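Local coordinates for protein chitinase (PDB 4TXG) that probably hydrolyses the glycosidic bonds of chitin as a family 18 glycoside hydrolase, and is likely to bind the polysaccharide as well, at residues M213-V218 with K230-L235. Residues are numbered along the deposited sequence; the frame is centred on the assembly and turned at random.
Sequences MSWPGV and KGHFNL
Trp215 drives the six-membered end of its indole against Gly231 and the helical residues after it, meeting the backbone there edge-on: CZ3 stops 3.8 Å from Gly231 C, close to the ring plane. The His232 imidazole approaches obliquely, its plane turned 29° from that of the indole. The two side chains cross at about a right angle, their rings slid apart with little overlap, and CH2 of Trp215 meets ND1 of His232 at 3.7 Å. Leu235 adds its CD1 methyl, 4.2 Å from Trp215 CZ3. Trp215 has CG beside its backbone N and anti to its carbonyl carbon (chi1 -66°), which turns the indole toward the helix, while Met213 CG lies over one face toward the rim. In the family 18 TIM barrel, this joins the long loop after strand 199-200 to helix 231-242, which precedes barrel strand 247-253. One nitrogen of each ring is hydrogen-bonded to the loop after strand 155-161: NE1 of Trp215 to Thr165 O, NE2 of His232 to Ser162 O. The backbone adds one bond: Gly231 N donates to a lone pair of Met213 O, 2.8 Å away but bent (137° at the hydrogen). At the exposed margin a water accepts from Lys230 NZ and also hydrogen-bonds Ser214 OG.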
ATOM      1  N   MET A 213      -6.912 -25.148  14.578  1.00 11.42           N
ATOM      2  CA  MET A 213      -7.759 -24.548  15.589  1.00 13.08           C
ATOM      3  C   MET A 213      -9.201 -24.782  15.182  1.00 12.56           C
ATOM      4  O   MET A 213      -9.508 -24.879  13.996  1.00 11.97           O
ATOM      5  CB  MET A 213      -7.438 -23.047  15.737  1.00 13.20           C
ATOM      6  CG  MET A 213      -8.278 -22.324  16.779  1.00 15.49           C
ATOM      7  SD  MET A 213      -7.661 -20.655  17.084  1.00 16.13           S
ATOM      8  CE  MET A 213      -6.136 -20.975  17.979  1.00 17.59           C
ATOM      9  N   SER A 214     -10.091 -24.900  16.160  1.00 12.90           N
ATOM     10  CA  SER A 214     -11.505 -25.039  15.842  1.00 12.42           C
ATOM     11  C   SER A 214     -12.316 -24.240  16.849  1.00 15.70           C
ATOM     12  O   SER A 214     -11.795 -23.821  17.886  1.00 17.35           O
ATOM     13  CB  SER A 214     -11.930 -26.514  15.831  1.00 16.95           C
ATOM     14  OG  SER A 214     -11.857 -27.078  17.125  1.00 24.16           O
ATOM     15  N   TRP A 215     -13.583 -24.022  16.526  1.00 14.67           N
ATOM     16  CA  TRP A 215     -14.458 -23.190  17.340  1.00 16.52           C
ATOM     17  C   TRP A 215     -15.781 -23.909  17.584  1.00 21.44           C
ATOM     18  O   TRP A 215     -16.799 -23.569  16.979  1.00 19.99           O
ATOM     19  CB  TRP A 215     -14.687 -21.834  16.658  1.00 15.61           C
ATOM     20  CG  TRP A 215     -13.437 -20.997  16.576  1.00 14.50           C
ATOM     21  CD1 TRP A 215     -12.978 -20.120  17.516  1.00 12.71           C
ATOM     22  CD2 TRP A 215     -12.479 -20.975  15.507  1.00 13.85           C
ATOM     23  NE1 TRP A 215     -11.806 -19.549  17.098  1.00 13.99           N
ATOM     24  CE2 TRP A 215     -11.478 -20.055  15.867  1.00 12.74           C
ATOM     25  CE3 TRP A 215     -12.378 -21.639  14.278  1.00 14.88           C
ATOM     26  CZ2 TRP A 215     -10.383 -19.778  15.044  1.00 14.06           C
ATOM     27  CZ3 TRP A 215     -11.285 -21.358  13.453  1.00 13.81           C
ATOM     28  CH2 TRP A 215     -10.303 -20.443  13.844  1.00 12.35           C
ATOM     29  N   PRO A 216     -15.761 -24.915  18.474  1.00 21.96           N
ATOM     30  CA  PRO A 216     -16.932 -25.745  18.771  1.00 25.50           C
ATOM     31  C   PRO A 216     -18.105 -24.888  19.192  1.00 23.27           C
ATOM     32  O   PRO A 216     -17.923 -23.994  20.017  1.00 23.88           O
ATOM     33  CB  PRO A 216     -16.461 -26.625  19.935  1.00 28.85           C
ATOM     34  CG  PRO A 216     -14.983 -26.616  19.848  1.00 26.39           C
ATOM     35  CD  PRO A 216     -14.610 -25.271  19.318  1.00 23.90           C
ATOM     36  N   GLY A 217     -19.275 -25.135  18.613  1.00 23.96           N
ATOM     37  CA  GLY A 217     -20.485 -24.455  19.034  1.00 27.74           C
ATOM     38  C   GLY A 217     -20.711 -23.092  18.412  1.00 30.58           C
ATOM     39  O   GLY A 217     -21.767 -22.494  18.602  1.00 33.40           O
ATOM     40  N   VAL A 218     -19.728 -22.590  17.672  1.00 25.92           N
ATOM     41  CA  VAL A 218     -19.902 -21.324  16.972  1.00 25.38           C
ATOM     42  C   VAL A 218     -20.536 -21.566  15.601  1.00 25.38           C
ATOM     43  O   VAL A 218     -19.918 -22.158  14.706  1.00 19.69           O
ATOM     44  CB  VAL A 218     -18.569 -20.573  16.816  1.00 23.73           C
ATOM     45  CG1 VAL A 218     -18.762 -19.270  16.029  1.00 20.23           C
ATOM     46  CG2 VAL A 218     -17.953 -20.306  18.184  1.00 24.95           C
ATOM     47  N   LYS A 230      -7.284 -27.497   9.620  1.00  9.28           N
ATOM     48  CA  LYS A 230      -8.411 -26.864  10.289  1.00  9.35           C
ATOM     49  C   LYS A 230      -8.190 -25.351  10.287  1.00  9.03           C
ATOM     50  O   LYS A 230      -7.711 -24.805   9.296  1.00  9.80           O
ATOM     51  CB  LYS A 230      -8.572 -27.415  11.707  1.00 10.76           C
ATOM     52  CG  LYS A 230      -8.944 -28.897  11.718  1.00 16.52           C
ATOM     53  CD  LYS A 230      -9.273 -29.406  13.114  1.00 19.42           C
ATOM     54  CE  LYS A 230      -8.061 -29.370  14.020  1.00 27.45           C
ATOM     55  NZ  LYS A 230      -8.313 -30.125  15.291  1.00 36.87           N
ATOM     56  N   GLY A 231      -8.563 -24.680  11.369  1.00 10.93           N
ATOM     57  CA  GLY A 231      -8.244 -23.268  11.537  1.00  9.13           C
ATOM     58  C   GLY A 231      -8.926 -22.292  10.589  1.00 10.26           C
ATOM     59  O   GLY A 231      -9.909 -22.632   9.917  1.00  8.83           O
ATOM     60  N   HIS A 232      -8.416 -21.057  10.563  1.00  8.63           N
ATOM     61  CA  HIS A 232      -8.936 -20.033   9.655  1.00  8.42           C
ATOM     62  C   HIS A 232      -8.958 -20.522   8.206  1.00  8.09           C
ATOM     63  O   HIS A 232      -9.884 -20.218   7.455  1.00  9.48           O
ATOM     64  CB  HIS A 232      -8.088 -18.754   9.699  1.00  8.23           C
ATOM     65  CG  HIS A 232      -8.089 -18.037  11.020  1.00  8.63           C
ATOM     66  ND1 HIS A 232      -9.241 -17.683  11.687  1.00 10.14           N
ATOM     67  CD2 HIS A 232      -7.059 -17.563  11.760  1.00  8.68           C
ATOM     68  CE1 HIS A 232      -8.921 -17.041  12.802  1.00  9.49           C
ATOM     69  NE2 HIS A 232      -7.608 -16.943  12.860  1.00  9.23           N
ATOM     70  N   PHE A 233      -7.920 -21.251   7.803  1.00  7.87           N
ATOM     71  CA  PHE A 233      -7.782 -21.634   6.398  1.00  7.73           C
ATOM     72  C   PHE A 233      -8.910 -22.569   5.950  1.00  7.87           C
ATOM     73  O   PHE A 233      -9.385 -22.493   4.818  1.00  7.84           O
ATOM     74  CB  PHE A 233      -6.432 -22.309   6.142  1.00  7.50           C
ATOM     75  CG  PHE A 233      -5.243 -21.352   6.131  1.00  7.24           C
ATOM     76  CD1 PHE A 233      -5.387 -20.018   6.469  1.00  8.82           C
ATOM     77  CD2 PHE A 233      -3.980 -21.819   5.781  1.00 10.22           C
ATOM     78  CE1 PHE A 233      -4.287 -19.156   6.465  1.00  8.04           C
ATOM     79  CE2 PHE A 233      -2.879 -20.976   5.767  1.00  9.45           C
ATOM     80  CZ  PHE A 233      -3.035 -19.638   6.103  1.00  8.53           C
ATOM     81  N   ASN A 234      -9.316 -23.468   6.839  1.00  8.17           N
ATOM     82  CA  ASN A 234     -10.429 -24.371   6.546  1.00  8.42           C
ATOM     83  C   ASN A 234     -11.702 -23.568   6.225  1.00 10.35           C
ATOM     84  O   ASN A 234     -12.385 -23.821   5.223  1.00  8.94           O
ATOM     85  CB  ASN A 234     -10.651 -25.319   7.735  1.00  8.77           C
ATOM     86  CG  ASN A 234     -11.676 -26.405   7.448  1.00  9.73           C
ATOM     87  OD1 ASN A 234     -12.854 -26.119   7.220  1.00  9.49           O
ATOM     88  ND2 ASN A 234     -11.237 -27.660   7.491  1.00  9.21           N
ATOM     89  N   LEU A 235     -12.014 -22.590   7.068  1.00 10.09           N
ATOM     90  CA  LEU A 235     -13.184 -21.748   6.838  1.00  8.90           C
ATOM     91  C   LEU A 235     -13.039 -20.911   5.557  1.00  8.91           C
ATOM     92  O   LEU A 235     -13.999 -20.774   4.803  1.00 10.47           O
ATOM     93  CB  LEU A 235     -13.439 -20.844   8.055  1.00 11.68           C
ATOM     94  CG  LEU A 235     -13.924 -21.612   9.296  1.00 12.51           C
ATOM     95  CD1 LEU A 235     -14.163 -20.695  10.492  1.00 14.18           C
ATOM     96  CD2 LEU A 235     -15.202 -22.384   8.962  1.00 14.50           C
TER
HETATM   97  O   HOH W   1      -9.242 -28.340  17.096  1.00 27.83           O